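Local coordinates for MAGE domain-containing protein (PDB 7DG2) that probably serves as the Nse3 subunit of the Smc5/6 complex, pairing with Nse1 and binding and shaping Nse4, at residues 100-103 / 104-108; 119-122 / 123-127; 179-182 / 183-187. All coordinates share one frame; numbering follows the deposited sequence.

Contact 1 (100-103 / 104-108); sequences GLLM and VILSL
L102 and L106 pack one helical turn apart on the same side of helix 94-111. The L102 CG lies 3.8 Å from the L106 CD1, and the two side chains meet at a slant. Their first torsions differ. L102 holds CG anti to its backbone N (chi1 171°). L106 puts CG beside its backbone N and anti to the carbonyl carbon (chi1 -67°). This turns the L106 CG back over the preceding turn, 3.4 Å from the L102 O. L101 and I105 meet more loosely, also at a slant, with the L101 CD1 4.1 Å from the I105 CD1. The I105 CG1 branch carries this methyl back toward L101. V104 sends its CG2 back to within 3.4 Å of the G100 O.

S107 adds a polar feature. Its OG sits beside its own backbone N and donates to the M103 O at 2.7 Å. The S107 N also donates to the M103 O, at 2.9 Å. The two donors reach this carbonyl from opposite faces of its plane, so one buried oxygen takes two bonds. The M103 SD passes 4.1 Å from the S107 OG.

The contact is buried, within helix 94-111, in the MAGE homology domain. L101 and I105 face helices 118-127 and 142-152, and V104 also meets helix 118-127. M103 and S107 lie against helix 183-193. M103, V104, L106 and S107 also pack on the Nse4 chain. The L106 O accepts from the indole of W173, in strand 169-173.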
loop_
_atom_site.group_PDB
_atom_site.type_symbol
_atom_site.label_atom_id
_atom_site.label_comp_id
_atom_site.label_asym_id
_atom_site.label_seq_id
_atom_site.Cartn_x
_atom_site.Cartn_y
_atom_site.Cartn_z
ATOM N N GLY B 100 -10.797 2.782 10.943
ATOM C CA GLY B 100 -11.874 3.453 11.651
ATOM C C GLY B 100 -12.873 2.461 12.221
ATOM O O GLY B 100 -13.258 2.545 13.390
ATOM N N LEU B 101 -13.292 1.492 11.402
ATOM C CA LEU B 101 -14.240 0.487 11.880
ATOM C C LEU B 101 -13.624 -0.355 12.990
ATOM O O LEU B 101 -14.248 -0.586 14.033
ATOM C CB LEU B 101 -14.707 -0.400 10.726
ATOM C CG LEU B 101 -15.552 -1.602 11.147
ATOM C CD1 LEU B 101 -16.811 -1.149 11.862
ATOM C CD2 LEU B 101 -15.910 -2.461 9.941
ATOM N N LEU B 102 -12.385 -0.808 12.792
ATOM C CA LEU B 102 -11.745 -1.627 13.813
ATOM C C LEU B 102 -11.633 -0.876 15.128
ATOM O O LEU B 102 -11.863 -1.448 16.203
ATOM C CB LEU B 102 -10.364 -2.083 13.339
ATOM C CG LEU B 102 -9.523 -2.773 14.420
ATOM C CD1 LEU B 102 -10.144 -4.105 14.814
ATOM C CD2 LEU B 102 -8.116 -2.968 13.891
ATOM N N MET B 103 -11.288 0.413 15.072
ATOM C CA MET B 103 -11.108 1.161 16.312
ATOM C C MET B 103 -12.416 1.264 17.091
ATOM O O MET B 103 -12.423 1.217 18.329
ATOM C CB MET B 103 -10.562 2.554 16.003
ATOM C CG MET B 103 -10.499 3.475 17.216
ATOM S SD MET B 103 -9.335 2.912 18.474
ATOM C CE MET B 103 -7.931 3.999 18.142
ATOM N N VAL B 104 -13.530 1.403 16.382
ATOM C CA VAL B 104 -14.831 1.455 17.042
ATOM C C VAL B 104 -15.116 0.135 17.750
ATOM O O VAL B 104 -15.618 0.113 18.883
ATOM C CB VAL B 104 -15.917 1.802 16.008
ATOM C CG1 VAL B 104 -17.302 1.592 16.591
ATOM C CG2 VAL B 104 -15.742 3.230 15.534
ATOM N N ILE B 105 -14.774 -0.982 17.105
ATOM C CA ILE B 105 -14.980 -2.300 17.707
ATOM C C ILE B 105 -14.042 -2.502 18.897
ATOM O O ILE B 105 -14.457 -2.968 19.968
ATOM C CB ILE B 105 -14.799 -3.403 16.646
ATOM C CG1 ILE B 105 -15.875 -3.286 15.567
ATOM C CG2 ILE B 105 -14.825 -4.785 17.285
ATOM C CD1 ILE B 105 -15.626 -4.215 14.374
ATOM N N LEU B 106 -12.758 -2.166 18.731
ATOM C CA LEU B 106 -11.832 -2.274 19.858
ATOM C C LEU B 106 -12.300 -1.425 21.031
ATOM O O LEU B 106 -12.108 -1.795 22.195
ATOM C CB LEU B 106 -10.421 -1.839 19.442
ATOM C CG LEU B 106 -9.682 -2.725 18.424
ATOM C CD1 LEU B 106 -8.369 -2.058 18.014
ATOM C CD2 LEU B 106 -9.397 -4.097 19.005
ATOM N N SER B 107 -12.875 -0.259 20.733
ATOM C CA SER B 107 -13.354 0.637 21.779
ATOM C C SER B 107 -14.444 -0.025 22.605
ATOM O O SER B 107 -14.386 -0.017 23.839
ATOM C CB SER B 107 -13.868 1.942 21.169
ATOM O OG SER B 107 -12.807 2.703 20.598
ATOM N N LEU B 108 -15.444 -0.609 21.940
ATOM C CA LEU B 108 -16.537 -1.246 22.672
ATOM C C LEU B 108 -16.011 -2.374 23.547
ATOM O O LEU B 108 -16.356 -2.476 24.731
ATOM C CB LEU B 108 -17.599 -1.762 21.696
ATOM C CG LEU B 108 -18.797 -2.434 22.390
ATOM C CD1 LEU B 108 -19.546 -1.418 23.228
ATOM C CD2 LEU B 108 -19.740 -3.119 21.391
#

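Contact 2 (119-122 / 123-127); sequences SAIW and EMLRR
W122 and L125 meet three residues apart on helix 118-127. The L125 CD1 lies 3.8 Å from the W122 CZ3 and comes to the ring obliquely. The same methyl is 4.1 Å from the I121 CG2, so it touches both residues. L125 has CG beside its backbone N (chi1 -67°), which brings the branch back toward the preceding turn. I121 and L125 run side by side and point the same way.

Four i to i+4 backbone bonds join 119-122 to 123-127. E123 N donates to the S119 O at 2.9 Å, and M124 N to the A120 O at 3.1 Å. L125 N binds the I121 O at 2.9 Å with an N-H...O angle of 166°. R126 N binds the W122 O, also at 2.9 Å, but less straight at 142°. The next bond, from R127 N, is weak and reaches only three residues back, to the M124 O.

Three polar side chains bond outside 119-127. The W122 NE1 hydrogen-bonds to E118 OE2, four residues back on the same helix. The R126 NE forms a salt bridge with E131 OE2. The R127 NE and NH1 hydrogen-bond to T13 OG1 and P9 O of the Nse4 chain.

The helix is amphipathic, with S119, E123 and R126 exposed. On its buried side, I121 and M124 rest on helix 94-111. The W122 ring packs against V142 and V146 of helix 142-152, and also meets I130 and P132 in the loop after the helix.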
loop_
_atom_site.group_PDB
_atom_site.type_symbol
_atom_site.label_atom_id
_atom_site.label_comp_id
_atom_site.label_asym_id
_atom_site.label_seq_id
_atom_site.Cartn_x
_atom_site.Cartn_y
_atom_site.Cartn_z
ATOM N N SER B 119 -23.346 -10.106 19.464
ATOM C CA SER B 119 -24.612 -9.397 19.324
ATOM C C SER B 119 -24.475 -7.932 19.719
ATOM O O SER B 119 -25.056 -7.048 19.076
ATOM C CB SER B 119 -25.700 -10.083 20.156
ATOM O OG SER B 119 -25.337 -10.199 21.527
ATOM N N ALA B 120 -23.698 -7.650 20.769
ATOM C CA ALA B 120 -23.494 -6.267 21.180
ATOM C C ALA B 120 -22.744 -5.472 20.120
ATOM O O ALA B 120 -23.013 -4.284 19.931
ATOM C CB ALA B 120 -22.747 -6.219 22.511
ATOM N N ILE B 121 -21.807 -6.110 19.420
ATOM C CA ILE B 121 -21.048 -5.404 18.394
ATOM C C ILE B 121 -21.943 -5.049 17.209
ATOM O O ILE B 121 -21.926 -3.914 16.719
ATOM C CB ILE B 121 -19.819 -6.236 17.980
ATOM C CG1 ILE B 121 -18.768 -6.146 19.088
ATOM C CG2 ILE B 121 -19.284 -5.787 16.622
ATOM C CD1 ILE B 121 -17.464 -6.801 18.770
ATOM N N TRP B 122 -22.752 -6.001 16.730
ATOM C CA TRP B 122 -23.623 -5.658 15.607
ATOM C C TRP B 122 -24.711 -4.673 16.014
ATOM O O TRP B 122 -25.130 -3.848 15.199
ATOM C CB TRP B 122 -24.235 -6.918 14.994
ATOM C CG TRP B 122 -23.204 -7.790 14.384
ATOM C CD1 TRP B 122 -22.899 -9.072 14.745
ATOM C CD2 TRP B 122 -22.293 -7.440 13.331
ATOM N NE1 TRP B 122 -21.871 -9.548 13.969
ATOM C CE2 TRP B 122 -21.480 -8.567 13.094
ATOM C CE3 TRP B 122 -22.093 -6.289 12.560
ATOM C CZ2 TRP B 122 -20.485 -8.582 12.114
ATOM C CZ3 TRP B 122 -21.096 -6.304 11.584
ATOM C CH2 TRP B 122 -20.304 -7.443 11.377
ATOM N N GLU B 123 -25.163 -4.729 17.266
ATOM C CA GLU B 123 -26.154 -3.768 17.739
ATOM C C GLU B 123 -25.601 -2.347 17.677
ATOM O O GLU B 123 -26.257 -1.429 17.165
ATOM C CB GLU B 123 -26.573 -4.148 19.158
ATOM C CG GLU B 123 -27.441 -3.148 19.884
ATOM C CD GLU B 123 -27.851 -3.658 21.256
ATOM O OE1 GLU B 123 -29.069 -3.720 21.531
ATOM O OE2 GLU B 123 -26.953 -4.023 22.051
ATOM N N MET B 124 -24.377 -2.157 18.175
ATOM C CA MET B 124 -23.707 -0.865 18.061
ATOM C C MET B 124 -23.529 -0.462 16.599
ATOM O O MET B 124 -23.888 0.651 16.203
ATOM C CB MET B 124 -22.346 -0.912 18.770
ATOM C CG MET B 124 -21.505 0.363 18.610
ATOM S SD MET B 124 -19.902 0.296 19.459
ATOM C CE MET B 124 -19.077 -0.955 18.473
ATOM N N LEU B 125 -22.975 -1.359 15.781
ATOM C CA LEU B 125 -22.667 -0.996 14.400
ATOM C C LEU B 125 -23.922 -0.673 13.596
ATOM O O LEU B 125 -23.852 0.088 12.622
ATOM C CB LEU B 125 -21.873 -2.107 13.722
ATOM C CG LEU B 125 -20.468 -2.332 14.283
ATOM C CD1 LEU B 125 -19.695 -3.293 13.412
ATOM C CD2 LEU B 125 -19.723 -1.001 14.416
ATOM N N ARG B 126 -25.076 -1.227 13.977
ATOM C CA ARG B 126 -26.305 -0.894 13.255
ATOM C C ARG B 126 -26.595 0.601 13.317
ATOM O O ARG B 126 -27.075 1.190 12.339
ATOM C CB ARG B 126 -27.488 -1.687 13.813
ATOM C CG ARG B 126 -28.824 -1.363 13.136
ATOM C CD ARG B 126 -29.939 -2.294 13.613
ATOM N NE ARG B 126 -30.246 -3.338 12.637
ATOM C CZ ARG B 126 -31.045 -4.377 12.875
ATOM N NH1 ARG B 126 -31.619 -4.522 14.063
ATOM N NH2 ARG B 126 -31.268 -5.277 11.924
ATOM N N ARG B 127 -26.299 1.235 14.456
ATOM C CA ARG B 127 -26.496 2.676 14.572
ATOM C C ARG B 127 -25.526 3.460 13.696
ATOM O O ARG B 127 -25.770 4.639 13.417
ATOM C CB ARG B 127 -26.371 3.108 16.034
ATOM C CG ARG B 127 -27.450 2.505 16.925
ATOM C CD ARG B 127 -27.505 3.168 18.294
ATOM N NE ARG B 127 -26.305 2.915 19.087
ATOM C CZ ARG B 127 -26.071 1.788 19.752
ATOM N NH1 ARG B 127 -24.950 1.643 20.449
ATOM N NH2 ARG B 127 -26.961 0.800 19.728
#

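Contact 3 (179-182 / 183-187); sequences KETS and KMKVL
S182 caps helix 183-193 through its OG, which accepts from the K185 N at 3.0 Å with an N-H...O angle of 167°. The serine is the N-cap residue. Its OG lies between the backbone N and the carbonyl carbon (chi1 74°), which turns the hydroxyl toward the K185 N. The S182 carbonyl O takes a regular i to i+4 bond from the V186 N, also at 3.0 Å. The K185 CG packs 3.2 Å from the S182 OG. The S182 N is buried and has no partner in the model.

T181 comes next outward. Its OG1 lies 3.6 Å from the K185 CB, and its CG2 is 4.0 Å from the V186 CG2. The T181 and V186 side chains cross at about a right angle.

Beyond this shell, T181 OG1 hydrogen-bonds to Y61 O of the Nse4 chain. E180 also makes backbone hydrogen bonds to that chain. K183 NZ forms a salt bridge with D207 OD2, in helix 202-209.

The link between helices 175-180 and 183-193 is thus bonded both by the cap and by Nse4. At the helix start the K185 amide lacks an earlier helical carbonyl, and the S182 hydroxyl supplies the acceptor instead.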
loop_
_atom_site.group_PDB
_atom_site.type_symbol
_atom_site.label_atom_id
_atom_site.label_comp_id
_atom_site.label_asym_id
_atom_site.label_seq_id
_atom_site.Cartn_x
_atom_site.Cartn_y
_atom_site.Cartn_z
ATOM N N LYS B 179 -0.163 -5.025 20.207
ATOM C CA LYS B 179 1.143 -4.541 19.769
ATOM C C LYS B 179 1.062 -3.249 18.967
ATOM O O LYS B 179 1.991 -2.435 19.028
ATOM C CB LYS B 179 1.855 -5.608 18.928
ATOM C CG LYS B 179 2.173 -6.875 19.682
ATOM C CD LYS B 179 3.102 -6.622 20.838
ATOM C CE LYS B 179 3.395 -7.913 21.594
ATOM N NZ LYS B 179 4.362 -7.677 22.707
ATOM N N GLU B 180 -0.023 -3.022 18.231
ATOM C CA GLU B 180 -0.114 -1.819 17.419
ATOM C C GLU B 180 -0.773 -0.657 18.148
ATOM O O GLU B 180 -0.496 0.501 17.811
ATOM C CB GLU B 180 -0.868 -2.106 16.119
ATOM C CG GLU B 180 -0.058 -2.968 15.135
ATOM C CD GLU B 180 -0.693 -3.075 13.762
ATOM O OE1 GLU B 180 -1.773 -2.481 13.530
ATOM O OE2 GLU B 180 -0.092 -3.746 12.900
ATOM N N THR B 181 -1.616 -0.919 19.141
ATOM C CA THR B 181 -2.198 0.164 19.939
ATOM C C THR B 181 -2.120 -0.256 21.407
ATOM O O THR B 181 -1.339 -1.131 21.790
ATOM C CB THR B 181 -3.615 0.517 19.423
ATOM O OG1 THR B 181 -4.062 1.747 20.015
ATOM C CG2 THR B 181 -4.638 -0.589 19.711
ATOM N N SER B 182 -2.892 0.405 22.266
ATOM C CA SER B 182 -2.864 0.098 23.686
ATOM C C SER B 182 -4.215 0.464 24.274
ATOM O O SER B 182 -4.985 1.219 23.684
ATOM C CB SER B 182 -1.756 0.866 24.414
ATOM O OG SER B 182 -2.103 2.239 24.569
ATOM N N LYS B 183 -4.488 -0.060 25.466
ATOM C CA LYS B 183 -5.729 0.323 26.130
ATOM C C LYS B 183 -5.792 1.828 26.370
ATOM O O LYS B 183 -6.844 2.446 26.169
ATOM C CB LYS B 183 -5.876 -0.438 27.448
ATOM C CG LYS B 183 -6.183 -1.921 27.277
ATOM C CD LYS B 183 -6.278 -2.584 28.643
ATOM C CE LYS B 183 -6.688 -4.037 28.535
ATOM N NZ LYS B 183 -6.719 -4.683 29.900
ATOM N N MET B 184 -4.675 2.444 26.782
ATOM C CA MET B 184 -4.704 3.878 27.068
ATOM C C MET B 184 -4.910 4.685 25.794
ATOM O O MET B 184 -5.653 5.672 25.793
ATOM C CB MET B 184 -3.422 4.309 27.786
ATOM C CG MET B 184 -3.441 5.753 28.270
ATOM S SD MET B 184 -4.762 6.044 29.469
ATOM C CE MET B 184 -4.048 5.307 30.946
ATOM N N LYS B 185 -4.271 4.276 24.692
ATOM C CA LYS B 185 -4.503 4.965 23.427
ATOM C C LYS B 185 -5.962 4.862 22.993
ATOM O O LYS B 185 -6.540 5.843 22.519
ATOM C CB LYS B 185 -3.585 4.394 22.338
ATOM C CG LYS B 185 -2.115 4.739 22.493
ATOM C CD LYS B 185 -1.847 6.203 22.181
ATOM C CE LYS B 185 -0.341 6.456 22.030
ATOM N NZ LYS B 185 -0.005 7.906 21.964
ATOM N N VAL B 186 -6.576 3.681 23.139
ATOM C CA VAL B 186 -7.977 3.542 22.749
ATOM C C VAL B 186 -8.869 4.381 23.668
ATOM O O VAL B 186 -9.826 5.024 23.216
ATOM C CB VAL B 186 -8.385 2.058 22.740
ATOM C CG1 VAL B 186 -9.891 1.925 22.538
ATOM C CG2 VAL B 186 -7.636 1.313 21.619
ATOM N N LEU B 187 -8.549 4.407 24.965
ATOM C CA LEU B 187 -9.281 5.263 25.892
ATOM C C LEU B 187 -9.162 6.728 25.496
ATOM O O LEU B 187 -10.124 7.499 25.619
ATOM C CB LEU B 187 -8.769 5.052 27.316
ATOM C CG LEU B 187 -9.443 5.934 28.374
ATOM C CD1 LEU B 187 -10.958 5.713 28.352
ATOM C CD2 LEU B 187 -8.875 5.614 29.755
#

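How the contacts relate
Contact 1 is wholly buried, while contacts 2 and 3 are partly buried. Contacts 1 and 2 each lie within one helix; contact 3 joins the end of helix 175-180 to helix 183-193. The V104 CG1 lies 3.6 Å from the M124 CE, joining helices 94-111 and 118-127. Contact 3 meets contact 1 where the S107 OG is 3.6 Å from the V186 CG1. Contacts 2 and 3 do not touch; their nearest atoms are about 10 Å apart. In mid-helix S107 OG donates to a carbonyl, whereas S182 OG accepts from an amide N-H at a helix start. The salt bridges, R126 with E131 and K183 with D207, belong to the partly buried contacts. All three reach the Nse4 chain.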